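Local coordinates for protein phospho-furanose lactonase (Mycoplasma synoviae, PDB 3OVG) that hydrolyses D-xylono-1,4-lactone 5-phosphate and L-arabino-1,4-lactone 5-phosphate, and also carboxy 1,4-lactones, at a site holding two zinc ions, at residues K105-D108 / W113-V116; L252-I257 / K307-S312; T10-I15 / E83-V88; C183-H188 / K200-F205; M45-A50 / G285-K290. All blocks are in the same frame, centred on the assembly; numbering follows the deposited sequence.

Interaction 1. Residues K105-D108 / W113-V116; sequences KFYD and WLAV
In the loop that follows strand 94-97 of this phosphotriesterase-family barrel, Tyr107 lies against Leu114 of the short helix 113-116, folding the chain back on itself within a few residues. Leu114 offers one methyl, CD2, to one face of the phenol ring; it stands off-centre toward the rim, 4.0 Å from Tyr107 CD1 and 4.1 Å from Tyr107 CG. The two side chains cross at about a right angle. Leu114 CG is anti to the backbone N (chi1 177°), which extends the branch from the helix to the ring. At the far end of the ring the hydroxyl is hydrogen-bonded with the backbone N of His102, and Asn73 and Val74 also touch Tyr107, so the ring is held at its polar end as well as on its face. About 10 Å separates the side chains of Tyr107 and His188, a zinc ligand, so the contact lies outside the first shell of the metal site. Asp108 turns its carboxylate elsewhere: OD1 accepts from the backbone N of Tyr110 and of Ser111, and OD2 from that of Gly34 of the second subunit. What Asp108 gives to the helix is its backbone, with Asp108 O 4.0 Å from Ala115 CB.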
# COMPACT_ATOMS: atom_id res chain seq x y z
N LYS A 105 0.26 -20.41 -3.99
CA LYS A 105 -0.10 -19.05 -3.62
C LYS A 105 -1.59 -18.82 -3.80
O LYS A 105 -2.16 -17.97 -3.10
CB LYS A 105 0.64 -18.03 -4.51
CG LYS A 105 0.48 -16.57 -4.04
CD LYS A 105 1.08 -15.55 -5.06
CE LYS A 105 1.05 -14.12 -4.47
NZ LYS A 105 2.06 -13.20 -5.07
N PHE A 106 -2.20 -19.52 -4.75
CA PHE A 106 -3.62 -19.35 -5.06
C PHE A 106 -4.57 -20.24 -4.27
O PHE A 106 -5.76 -20.30 -4.57
CB PHE A 106 -3.89 -19.53 -6.56
CG PHE A 106 -3.24 -18.49 -7.41
CD1 PHE A 106 -3.16 -17.18 -6.97
CD2 PHE A 106 -2.71 -18.81 -8.64
CE1 PHE A 106 -2.56 -16.20 -7.75
CE2 PHE A 106 -2.13 -17.84 -9.44
CZ PHE A 106 -2.05 -16.52 -8.99
N TYR A 107 -4.04 -20.93 -3.25
CA TYR A 107 -4.86 -21.77 -2.38
C TYR A 107 -4.56 -21.49 -0.90
O TYR A 107 -3.41 -21.52 -0.47
CB TYR A 107 -4.61 -23.26 -2.67
CG TYR A 107 -4.90 -23.60 -4.09
CD1 TYR A 107 -3.93 -23.48 -5.05
CD2 TYR A 107 -6.18 -24.00 -4.49
CE1 TYR A 107 -4.18 -23.75 -6.34
CE2 TYR A 107 -6.46 -24.27 -5.81
CZ TYR A 107 -5.43 -24.16 -6.73
OH TYR A 107 -5.61 -24.42 -8.06
N ASP A 108 -5.59 -21.27 -0.12
CA ASP A 108 -5.39 -21.10 1.32
C ASP A 108 -4.61 -22.27 1.92
O ASP A 108 -5.11 -23.39 1.93
CB ASP A 108 -6.75 -21.00 2.01
CG ASP A 108 -6.61 -20.58 3.44
OD1 ASP A 108 -6.02 -21.35 4.22
OD2 ASP A 108 -7.05 -19.46 3.76
N TRP A 113 -9.06 -27.15 -0.01
CA TRP A 113 -9.17 -28.60 -0.20
C TRP A 113 -7.84 -29.23 -0.65
O TRP A 113 -7.53 -30.38 -0.32
CB TRP A 113 -10.35 -28.98 -1.12
CG TRP A 113 -10.16 -28.77 -2.62
CD1 TRP A 113 -9.87 -27.59 -3.28
CD2 TRP A 113 -10.29 -29.77 -3.64
NE1 TRP A 113 -9.81 -27.81 -4.64
CE2 TRP A 113 -10.06 -29.14 -4.88
CE3 TRP A 113 -10.58 -31.14 -3.62
CZ2 TRP A 113 -10.12 -29.84 -6.08
CZ3 TRP A 113 -10.65 -31.82 -4.81
CH2 TRP A 113 -10.42 -31.17 -6.03
N LEU A 114 -7.03 -28.45 -1.37
CA LEU A 114 -5.68 -28.92 -1.72
C LEU A 114 -4.89 -29.24 -0.46
O LEU A 114 -4.18 -30.24 -0.40
CB LEU A 114 -4.93 -27.89 -2.56
CG LEU A 114 -3.48 -28.27 -2.91
CD1 LEU A 114 -3.50 -29.62 -3.56
CD2 LEU A 114 -2.90 -27.19 -3.83
N ALA A 115 -5.00 -28.39 0.55
CA ALA A 115 -4.22 -28.55 1.76
C ALA A 115 -4.74 -29.72 2.58
O ALA A 115 -3.96 -30.49 3.13
CB ALA A 115 -4.29 -27.26 2.60
N VAL A 116 -6.07 -29.82 2.67
CA VAL A 116 -6.71 -30.66 3.67
C VAL A 116 -7.15 -32.05 3.19
O VAL A 116 -7.14 -33.01 3.96
CB VAL A 116 -7.93 -29.92 4.24
CG1 VAL A 116 -8.88 -30.87 4.87
CG2 VAL A 116 -7.44 -28.85 5.22

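Interaction 2. Residues L252-I257 / K307-S312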
# COMPACT_ATOMS: atom_id res chain seq x y z
N LEU A 252 15.08 -12.29 -27.50
CA LEU A 252 15.84 -13.17 -26.62
C LEU A 252 15.26 -14.58 -26.70
O LEU A 252 16.01 -15.54 -26.85
CB LEU A 252 15.85 -12.61 -25.20
CG LEU A 252 16.55 -13.42 -24.10
CD1 LEU A 252 18.03 -13.59 -24.43
CD2 LEU A 252 16.35 -12.75 -22.73
N LEU A 253 13.93 -14.70 -26.63
CA LEU A 253 13.26 -15.98 -26.80
C LEU A 253 13.57 -16.60 -28.19
O LEU A 253 13.81 -17.80 -28.30
CB LEU A 253 11.76 -15.82 -26.67
CG LEU A 253 10.97 -17.12 -26.90
CD1 LEU A 253 11.43 -18.20 -25.95
CD2 LEU A 253 9.47 -16.91 -26.73
N ALA A 254 13.53 -15.79 -29.24
CA ALA A 254 13.88 -16.26 -30.58
C ALA A 254 15.28 -16.89 -30.61
O ALA A 254 15.46 -18.03 -31.04
CB ALA A 254 13.77 -15.12 -31.60
N GLU A 255 16.28 -16.16 -30.14
CA GLU A 255 17.63 -16.70 -30.17
C GLU A 255 17.78 -17.92 -29.23
O GLU A 255 18.53 -18.84 -29.53
CB GLU A 255 18.68 -15.61 -29.92
CG GLU A 255 18.61 -14.47 -30.95
CD GLU A 255 19.66 -13.40 -30.73
OE1 GLU A 255 20.25 -13.40 -29.64
OE2 GLU A 255 19.92 -12.57 -31.65
N ASN A 256 17.07 -17.94 -28.12
CA ASN A 256 17.19 -19.13 -27.27
C ASN A 256 16.58 -20.39 -27.92
O ASN A 256 17.13 -21.52 -27.85
CB ASN A 256 16.69 -18.83 -25.84
CG ASN A 256 17.73 -18.08 -25.02
OD1 ASN A 256 18.92 -18.13 -25.32
ND2 ASN A 256 17.29 -17.39 -23.96
N ILE A 257 15.47 -20.18 -28.63
CA ILE A 257 14.82 -21.26 -29.35
C ILE A 257 15.75 -21.77 -30.49
O ILE A 257 15.89 -22.98 -30.69
CB ILE A 257 13.44 -20.81 -29.86
CG1 ILE A 257 12.41 -20.90 -28.73
CG2 ILE A 257 12.93 -21.66 -31.02
CD1 ILE A 257 11.09 -20.37 -29.17
N LYS A 307 12.03 -17.18 -38.03
CA LYS A 307 12.69 -17.50 -39.31
C LYS A 307 13.86 -16.57 -39.49
O LYS A 307 14.91 -16.99 -39.98
CB LYS A 307 11.75 -17.34 -40.52
CG LYS A 307 10.51 -18.23 -40.47
CD LYS A 307 9.81 -18.28 -41.87
CE LYS A 307 8.61 -19.25 -41.85
NZ LYS A 307 7.86 -19.07 -40.56
N GLN A 308 13.68 -15.31 -39.10
CA GLN A 308 14.75 -14.31 -39.24
C GLN A 308 16.05 -14.68 -38.52
O GLN A 308 17.15 -14.45 -39.06
CB GLN A 308 14.29 -12.92 -38.74
CG GLN A 308 15.29 -11.80 -39.03
CD GLN A 308 14.84 -10.38 -38.60
OE1 GLN A 308 13.73 -10.18 -38.10
NE2 GLN A 308 15.70 -9.40 -38.81
N VAL A 309 15.94 -15.20 -37.30
CA VAL A 309 17.15 -15.54 -36.57
C VAL A 309 17.67 -16.91 -37.01
O VAL A 309 18.72 -17.34 -36.54
CB VAL A 309 16.92 -15.53 -35.05
CG1 VAL A 309 16.38 -14.16 -34.60
CG2 VAL A 309 15.97 -16.65 -34.65
N GLY A 310 16.94 -17.61 -37.88
CA GLY A 310 17.46 -18.86 -38.43
C GLY A 310 16.77 -20.17 -38.07
O GLY A 310 17.33 -21.24 -38.30
N VAL A 311 15.56 -20.10 -37.52
CA VAL A 311 14.81 -21.31 -37.24
C VAL A 311 14.13 -21.73 -38.55
O VAL A 311 13.53 -20.91 -39.25
CB VAL A 311 13.77 -21.12 -36.12
CG1 VAL A 311 13.03 -22.41 -35.86
CG2 VAL A 311 14.47 -20.65 -34.85
N SER A 312 14.28 -23.01 -38.88
CA SER A 312 13.81 -23.55 -40.14
C SER A 312 12.28 -23.70 -40.14
O SER A 312 11.64 -23.76 -39.08
CB SER A 312 14.43 -24.93 -40.32
OG SER A 312 13.73 -25.91 -39.57
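Val309 points both of its methyls at Ala254, straddling the single methyl of the alanine: Ala254 CB is 4.1 Å from Val309 CG1 and the same distance from Val309 CG2. The valine's first torsion (chi1 -56°) sets CG1 beside its own backbone N and CG2 between that N and the carbonyl carbon, which makes this forked approach possible. CG2 also reaches the helix backbone, 3.9 Å from Ala254 O. At the edge of the contact Glu255 passes its aliphatic part by the valine, with Glu255 CG 4.3 Å from Val309 CG1, while Glu255 OE2 is hydrogen-bonded with the hydroxyl of Tyr224 of the third subunit, a residue that also packs on Val309. Further along each segment a second apolar pair forms, Ile257 CG2 against Val311 CG2 at 4.2 Å. Between the two valines the chain leaves its helix through a Schellman motif at Gly310 (phi 113°), and the valines on its two flanks both point toward segment 252-257. The contact thus joins the C-terminal end of helix 296-309 and the residues just after it to the middle of helix 250-262; Leu305 and Leu306 extend the packing on Ala254, and Ile316 of helix 313-327 packs on Val311.

Interaction 3. Residues T10-I15 / E83-V88; sequences TVLGDI and EIANAV
Val11 CG2 and Ala85 CB are modelled only 3.3 Å apart, closer than two methyl carbons usually pack; the exact value is doubtful, but the turn of the N-terminal hairpin plainly lies close on helix 78-88. The valine's chi1 of -61° puts CG2 between its backbone N and carbonyl carbon and directs it at the alanine. Leu12 lies beside it on the same helix. Its CD2 is 4.0 Å from Ala85 CB, and its CD1 reaches the amide oxygen of Asn86, 3.7 Å from OD1, in a purely van der Waals approach. Leu12 and Asn86 run slantwise to one another. Both hydrophobic residues sit at the centre of a type I turn from Thr10 to Gly13, and Thr10 stiffens it: OG1 accepts from Leu12 N, an ST turn, and donates to Gly13 O at 2.7 Å, in the carbonyl plane on a lone pair, while Thr10 N holds Gly13 O a second time. The turn links strands 7-10 and 13-16, the antiparallel pair ahead of the first barrel strand. Val11 continues onto strand 94-97, where it meets Val95 and Met97, while Leu82 of helix 78-88 touches both turn residues; elsewhere on that helix, Ala87 and Val88 pack on helix 48-60.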
# COMPACT_ATOMS: atom_id res chain seq x y z
N THR A 10 -10.97 -32.94 -26.44
CA THR A 10 -11.45 -31.56 -26.46
C THR A 10 -12.76 -31.47 -25.72
O THR A 10 -13.36 -32.50 -25.36
CB THR A 10 -11.66 -30.97 -27.89
OG1 THR A 10 -12.88 -31.47 -28.46
CG2 THR A 10 -10.51 -31.29 -28.79
N VAL A 11 -13.20 -30.24 -25.49
CA VAL A 11 -14.45 -30.00 -24.77
C VAL A 11 -15.62 -30.52 -25.58
O VAL A 11 -16.63 -30.89 -25.04
CB VAL A 11 -14.64 -28.49 -24.40
CG1 VAL A 11 -13.49 -28.06 -23.48
CG2 VAL A 11 -14.73 -27.61 -25.67
N LEU A 12 -15.45 -30.63 -26.89
CA LEU A 12 -16.55 -31.16 -27.69
C LEU A 12 -16.37 -32.63 -28.00
O LEU A 12 -17.14 -33.18 -28.77
CB LEU A 12 -16.68 -30.38 -28.99
CG LEU A 12 -17.61 -29.16 -29.05
CD1 LEU A 12 -18.09 -28.66 -27.69
CD2 LEU A 12 -16.97 -28.05 -29.87
N GLY A 13 -15.36 -33.27 -27.41
CA GLY A 13 -15.12 -34.69 -27.70
C GLY A 13 -13.71 -35.06 -28.14
O GLY A 13 -12.88 -34.19 -28.48
N ASP A 14 -13.42 -36.36 -28.12
CA ASP A 14 -12.10 -36.83 -28.47
C ASP A 14 -11.97 -36.67 -29.96
O ASP A 14 -12.92 -36.93 -30.69
CB ASP A 14 -11.96 -38.29 -28.07
CG ASP A 14 -11.92 -38.47 -26.55
OD1 ASP A 14 -11.96 -37.44 -25.82
OD2 ASP A 14 -11.87 -39.62 -26.07
N ILE A 15 -10.81 -36.20 -30.42
CA ILE A 15 -10.54 -36.13 -31.84
C ILE A 15 -9.23 -36.83 -32.17
O ILE A 15 -8.35 -36.93 -31.33
CB ILE A 15 -10.38 -34.68 -32.34
CG1 ILE A 15 -9.16 -34.03 -31.70
CG2 ILE A 15 -11.64 -33.88 -32.04
CD1 ILE A 15 -8.95 -32.60 -32.15
N GLU A 83 -19.24 -22.06 -24.88
CA GLU A 83 -19.85 -21.17 -25.89
C GLU A 83 -18.80 -20.81 -26.95
O GLU A 83 -19.10 -20.75 -28.12
CB GLU A 83 -20.37 -19.85 -25.33
CG GLU A 83 -21.55 -19.93 -24.34
CD GLU A 83 -22.02 -18.52 -23.95
OE1 GLU A 83 -22.46 -17.78 -24.86
OE2 GLU A 83 -21.91 -18.15 -22.77
N ILE A 84 -17.58 -20.53 -26.50
CA ILE A 84 -16.52 -20.18 -27.43
C ILE A 84 -16.20 -21.39 -28.34
O ILE A 84 -16.11 -21.25 -29.54
CB ILE A 84 -15.26 -19.67 -26.69
CG1 ILE A 84 -15.58 -18.38 -25.90
CG2 ILE A 84 -14.13 -19.50 -27.68
CD1 ILE A 84 -14.59 -18.04 -24.79
N ALA A 85 -16.08 -22.59 -27.76
CA ALA A 85 -15.75 -23.78 -28.54
C ALA A 85 -16.81 -24.04 -29.63
O ALA A 85 -16.48 -24.32 -30.78
CB ALA A 85 -15.61 -25.03 -27.61
N ASN A 86 -18.08 -23.96 -29.25
CA ASN A 86 -19.18 -24.23 -30.17
C ASN A 86 -19.25 -23.19 -31.28
O ASN A 86 -19.66 -23.50 -32.40
CB ASN A 86 -20.51 -24.26 -29.41
CG ASN A 86 -20.78 -25.60 -28.77
OD1 ASN A 86 -20.68 -26.63 -29.43
ND2 ASN A 86 -21.12 -25.60 -27.50
N ALA A 87 -18.89 -21.95 -30.95
CA ALA A 87 -18.90 -20.88 -31.93
C ALA A 87 -17.83 -21.09 -33.01
O ALA A 87 -17.96 -20.63 -34.14
CB ALA A 87 -18.73 -19.55 -31.25
N VAL A 88 -16.77 -21.83 -32.67
CA VAL A 88 -15.74 -22.00 -33.68
C VAL A 88 -15.59 -23.42 -34.21
O VAL A 88 -14.71 -23.66 -35.05
CB VAL A 88 -14.34 -21.44 -33.24
CG1 VAL A 88 -14.45 -19.97 -32.85
CG2 VAL A 88 -13.70 -22.28 -32.12

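Interaction 4. Residues C183-H188 / K200-F205; sequences CPILVH and KHLIGF. With ZN (zinc ion), chain H.
Leu202 reaches from its helix to the strand with a single methyl. From CB, which heads toward segment 183-188, the chain runs to CG, set beside the backbone N and anti to the carbonyl carbon by a chi1 of -73°. CD1 then extends outward to the strand, where it meets two branches: Val187 CG2 at 3.9 Å and Ile185 CG2 at 4.0 Å. The leucine methyl is thus shared by the two strand residues that flank Leu186, whose side chains point to the same side of the strand, and in each pair the side chains run past each other in opposite directions. The helix is the connection of a beta-alpha-beta unit, strand 185-190, helix 195-205 and strand 212-215, repeated round the TIM barrel of the phosphotriesterase family. Here the helix packs on the outside of the barrel. Leu202 also touches Ile212 of the next strand, and Ile185 is touched by Ser178 of helix 165-181. Leu186, lying between the two contact residues, points away from the helix, and packs on His26, a ligand of the other zinc. One residue after Val187 the strand delivers His188 to the metal: chi1 of 152° swings the imidazole away from its backbone N, and ND1 binds zinc at 2.4 Å. Water 1 is a further ligand, 2.5 Å from the zinc; His216 NE2 binds the same ion, and the carboxylated Lys155 binds it as well. NE2 of His188 makes a weak hydrogen bond to Gln190 OE1, while His102 meets the ring edge-to-face.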
# COMPACT_ATOMS: atom_id res chain seq x y z
N CYS A 183 -3.88 -38.90 -19.58
CA CYS A 183 -3.93 -37.49 -20.02
C CYS A 183 -2.57 -36.74 -19.97
O CYS A 183 -1.68 -37.07 -19.18
CB CYS A 183 -4.97 -36.70 -19.22
SG CYS A 183 -4.50 -36.31 -17.52
N PRO A 184 -2.41 -35.71 -20.82
CA PRO A 184 -1.23 -34.85 -20.73
C PRO A 184 -1.22 -34.01 -19.45
O PRO A 184 -2.22 -33.93 -18.71
CB PRO A 184 -1.33 -33.94 -21.96
CG PRO A 184 -2.63 -34.23 -22.63
CD PRO A 184 -3.34 -35.32 -21.90
N ILE A 185 -0.05 -33.40 -19.20
CA ILE A 185 0.22 -32.62 -18.01
C ILE A 185 0.85 -31.33 -18.53
O ILE A 185 1.70 -31.38 -19.43
CB ILE A 185 1.26 -33.36 -17.11
CG1 ILE A 185 0.67 -34.66 -16.52
CG2 ILE A 185 1.80 -32.47 -16.02
CD1 ILE A 185 1.68 -35.51 -15.80
N LEU A 186 0.42 -30.19 -18.00
CA LEU A 186 1.23 -28.98 -18.17
C LEU A 186 1.48 -28.30 -16.82
O LEU A 186 0.54 -28.09 -16.02
CB LEU A 186 0.60 -28.01 -19.17
CG LEU A 186 1.37 -26.68 -19.42
CD1 LEU A 186 1.25 -26.17 -20.88
CD2 LEU A 186 0.92 -25.58 -18.45
N VAL A 187 2.73 -27.99 -16.54
CA VAL A 187 3.10 -27.31 -15.28
C VAL A 187 3.54 -25.84 -15.46
O VAL A 187 4.41 -25.55 -16.28
CB VAL A 187 4.16 -28.08 -14.50
CG1 VAL A 187 4.36 -27.46 -13.09
CG2 VAL A 187 3.73 -29.57 -14.35
N HIS A 188 2.90 -24.93 -14.70
CA HIS A 188 3.30 -23.52 -14.59
C HIS A 188 4.51 -23.43 -13.67
O HIS A 188 4.43 -23.83 -12.51
CB HIS A 188 2.13 -22.67 -14.00
CG HIS A 188 2.58 -21.44 -13.23
ND1 HIS A 188 2.33 -20.15 -13.66
CD2 HIS A 188 3.24 -21.31 -12.06
CE1 HIS A 188 2.83 -19.29 -12.80
NE2 HIS A 188 3.38 -19.97 -11.81
N LYS A 200 11.70 -33.94 -12.88
CA LYS A 200 12.15 -35.15 -12.19
C LYS A 200 11.10 -35.70 -11.25
O LYS A 200 10.92 -36.92 -11.14
CB LYS A 200 13.44 -34.87 -11.44
CG LYS A 200 14.60 -34.63 -12.40
CD LYS A 200 15.62 -33.66 -11.81
CE LYS A 200 16.78 -34.35 -11.14
NZ LYS A 200 17.92 -33.37 -10.89
N HIS A 201 10.37 -34.82 -10.59
CA HIS A 201 9.38 -35.30 -9.65
C HIS A 201 8.29 -36.05 -10.38
O HIS A 201 7.97 -37.16 -10.02
CB HIS A 201 8.81 -34.17 -8.76
CG HIS A 201 9.84 -33.54 -7.89
ND1 HIS A 201 9.77 -32.23 -7.47
CD2 HIS A 201 10.97 -34.04 -7.36
CE1 HIS A 201 10.82 -31.95 -6.73
NE2 HIS A 201 11.57 -33.04 -6.64
N LEU A 202 7.73 -35.45 -11.42
CA LEU A 202 6.62 -36.07 -12.14
C LEU A 202 7.03 -37.44 -12.63
O LEU A 202 6.28 -38.39 -12.50
CB LEU A 202 6.17 -35.19 -13.32
CG LEU A 202 5.43 -33.94 -12.91
CD1 LEU A 202 5.24 -33.11 -14.16
CD2 LEU A 202 4.08 -34.30 -12.28
N ILE A 203 8.22 -37.50 -13.22
CA ILE A 203 8.76 -38.73 -13.73
C ILE A 203 9.04 -39.68 -12.59
O ILE A 203 8.82 -40.87 -12.72
CB ILE A 203 10.07 -38.47 -14.51
CG1 ILE A 203 9.76 -37.72 -15.81
CG2 ILE A 203 10.80 -39.78 -14.73
CD1 ILE A 203 11.02 -37.06 -16.50
N GLY A 204 9.48 -39.15 -11.46
CA GLY A 204 9.66 -39.97 -10.27
C GLY A 204 8.37 -40.61 -9.77
O GLY A 204 8.40 -41.71 -9.19
N PHE A 205 7.24 -39.94 -9.93
CA PHE A 205 5.97 -40.54 -9.55
C PHE A 205 5.55 -41.61 -10.56
O PHE A 205 4.65 -42.39 -10.28
CB PHE A 205 4.86 -39.50 -9.44
CG PHE A 205 4.93 -38.69 -8.21
CD1 PHE A 205 4.70 -39.27 -6.97
CD2 PHE A 205 5.23 -37.34 -8.28
CE1 PHE A 205 4.74 -38.50 -5.80
CE2 PHE A 205 5.29 -36.56 -7.13
CZ PHE A 205 5.05 -37.14 -5.88
ZN ZN H . 0.97 -19.67 -15.62
O HOH W 1 0.29 -17.79 -17.09

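Interaction 5. Residues M45-A50 / G285-K290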
# COMPACT_ATOMS: atom_id res chain seq x y z
N MSE A 45 -11.58 -11.50 -17.17
CA MSE A 45 -11.84 -11.57 -18.60
C MSE A 45 -13.13 -12.32 -18.88
O MSE A 45 -13.17 -13.57 -18.83
CB MSE A 45 -10.66 -12.27 -19.34
CG MSE A 45 -9.32 -11.64 -19.00
SE MSE A 45 -7.71 -12.59 -19.71
CE MSE A 45 -8.19 -12.53 -21.62
N LEU A 46 -14.20 -11.58 -19.18
CA LEU A 46 -15.52 -12.18 -19.17
C LEU A 46 -16.27 -12.10 -20.49
O LEU A 46 -17.49 -12.33 -20.54
CB LEU A 46 -16.38 -11.51 -18.11
CG LEU A 46 -16.06 -11.84 -16.66
CD1 LEU A 46 -16.76 -10.82 -15.79
CD2 LEU A 46 -16.52 -13.26 -16.32
N ASN A 47 -15.56 -11.80 -21.56
CA ASN A 47 -16.26 -11.43 -22.78
C ASN A 47 -16.20 -12.55 -23.83
O ASN A 47 -15.18 -12.80 -24.48
CB ASN A 47 -15.75 -10.04 -23.26
CG ASN A 47 -16.57 -9.43 -24.37
OD1 ASN A 47 -17.10 -10.14 -25.20
ND2 ASN A 47 -16.65 -8.10 -24.40
N VAL A 48 -17.32 -13.25 -23.96
CA VAL A 48 -17.44 -14.31 -24.93
C VAL A 48 -17.30 -13.79 -26.37
O VAL A 48 -16.58 -14.37 -27.19
CB VAL A 48 -18.79 -15.04 -24.77
CG1 VAL A 48 -19.11 -15.84 -26.02
CG2 VAL A 48 -18.77 -15.93 -23.55
N ASP A 49 -18.00 -12.72 -26.69
CA ASP A 49 -17.94 -12.19 -28.06
C ASP A 49 -16.52 -11.81 -28.42
O ASP A 49 -16.07 -12.13 -29.49
CB ASP A 49 -18.89 -10.99 -28.25
CG ASP A 49 -20.35 -11.40 -28.15
OD1 ASP A 49 -20.63 -12.62 -28.33
OD2 ASP A 49 -21.23 -10.53 -27.91
N ALA A 50 -15.82 -11.14 -27.54
CA ALA A 50 -14.43 -10.77 -27.82
C ALA A 50 -13.52 -11.96 -27.98
O ALA A 50 -12.57 -11.91 -28.77
CB ALA A 50 -13.89 -9.83 -26.76
N GLY A 285 -8.58 -5.91 -25.96
CA GLY A 285 -8.05 -4.55 -25.93
C GLY A 285 -9.08 -3.51 -26.43
O GLY A 285 -9.30 -2.46 -25.82
N LEU A 286 -9.74 -3.82 -27.53
CA LEU A 286 -10.69 -2.88 -28.10
C LEU A 286 -11.83 -2.57 -27.13
O LEU A 286 -12.29 -1.43 -27.04
CB LEU A 286 -11.23 -3.44 -29.41
CG LEU A 286 -10.73 -2.96 -30.78
CD1 LEU A 286 -9.41 -2.22 -30.78
CD2 LEU A 286 -10.79 -4.09 -31.82
N THR A 287 -12.29 -3.58 -26.39
CA THR A 287 -13.34 -3.34 -25.37
C THR A 287 -12.86 -2.36 -24.31
O THR A 287 -13.66 -1.71 -23.63
CB THR A 287 -13.83 -4.65 -24.68
OG1 THR A 287 -12.82 -5.17 -23.79
CG2 THR A 287 -14.20 -5.71 -25.72
N LYS A 288 -11.54 -2.27 -24.14
CA LYS A 288 -11.02 -1.33 -23.17
C LYS A 288 -10.58 -0.03 -23.83
O LYS A 288 -9.91 0.76 -23.21
CB LYS A 288 -9.86 -1.95 -22.39
CG LYS A 288 -10.28 -3.16 -21.54
CD LYS A 288 -11.47 -2.82 -20.62
CE LYS A 288 -11.03 -2.05 -19.38
NZ LYS A 288 -12.02 -2.26 -18.26
N GLY A 289 -10.92 0.17 -25.10
CA GLY A 289 -10.55 1.42 -25.75
C GLY A 289 -9.08 1.49 -26.13
O GLY A 289 -8.55 2.58 -26.24
N LYS A 290 -8.43 0.35 -26.38
CA LYS A 290 -7.01 0.36 -26.72
C LYS A 290 -6.64 -0.56 -27.89
O LYS A 290 -7.26 -1.62 -28.10
CB LYS A 290 -6.18 -0.07 -25.51
CG LYS A 290 -6.43 0.65 -24.21
CD LYS A 290 -5.56 0.04 -23.13
CE LYS A 290 -5.12 1.07 -22.08
NZ LYS A 290 -6.20 1.90 -21.55
O HOH W 2 -14.36 -6.86 -22.19
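Segment 45-50 runs into helix 48-60 just where segment 285-290 runs out of helix 282-287, so a helix start meets a helix end, with the CA atoms of Ala50 and Thr287 7.9 Å apart. Asn47 is the N-cap of the first helix: its OD1 accepts from Ala50 N at 2.8 Å along a nearly straight N-H line (170°), although the donor stands 55° out of the plane of the amide C=O. The second helix closes in a Schellman motif, with Gly289 at positive phi; Gly289 N bonds to Leu286 O, and Gly285 O accepts from both Lys288 N and Lys290 N. Between the two segments Asn47 and Thr287 approach from opposite directions. Asn47 CG lies opposite the backbone N (chi1 -169°), which brings the amide between the cap and the threonine. With OD1 committed to the cap, ND2 is turned to the threonine and lies 3.7 Å from Thr287 CG2, a methyl that also nears Ala50 CB at 4.3 Å. The threonine hydroxyl is hydrogen-bonded with Tyr284 O, and the tyrosine's own OH meets Asn47 N, a further tie between the helix ends. Ile278, a substrate-binding residue, lies about 5 Å from Thr287, side chain to side chain. Water 2 bridges the two side chains: it donates to Thr287 OG1 at 2.8 Å and accepts weakly from Asn47 ND2 at 3.4 Å.

How the interactions relate
From the N terminus, the hairpin turn at 10-15 comes first, and interaction 3 closes its loop by tying the hairpin to helix 78-88. Before that, residues 45-50 open interaction 5, which shuts only at 285-290, joining the start of helix 48-60 to the end of helix 282-287; the two cross, and they touch, Glu83 OE2 lying 3.9 Å from Val48 CG2. Interactions 1 and 4 are short local loops nested within interaction 5, one after strand 94-97, the other inside a beta-alpha-beta unit. Interaction 2 opens last, crosses interaction 5, and ties helix 250-262 to the end of helix 296-309. Interactions 2 and 5 both touch the third subunit, though their centres lie 31 Å apart.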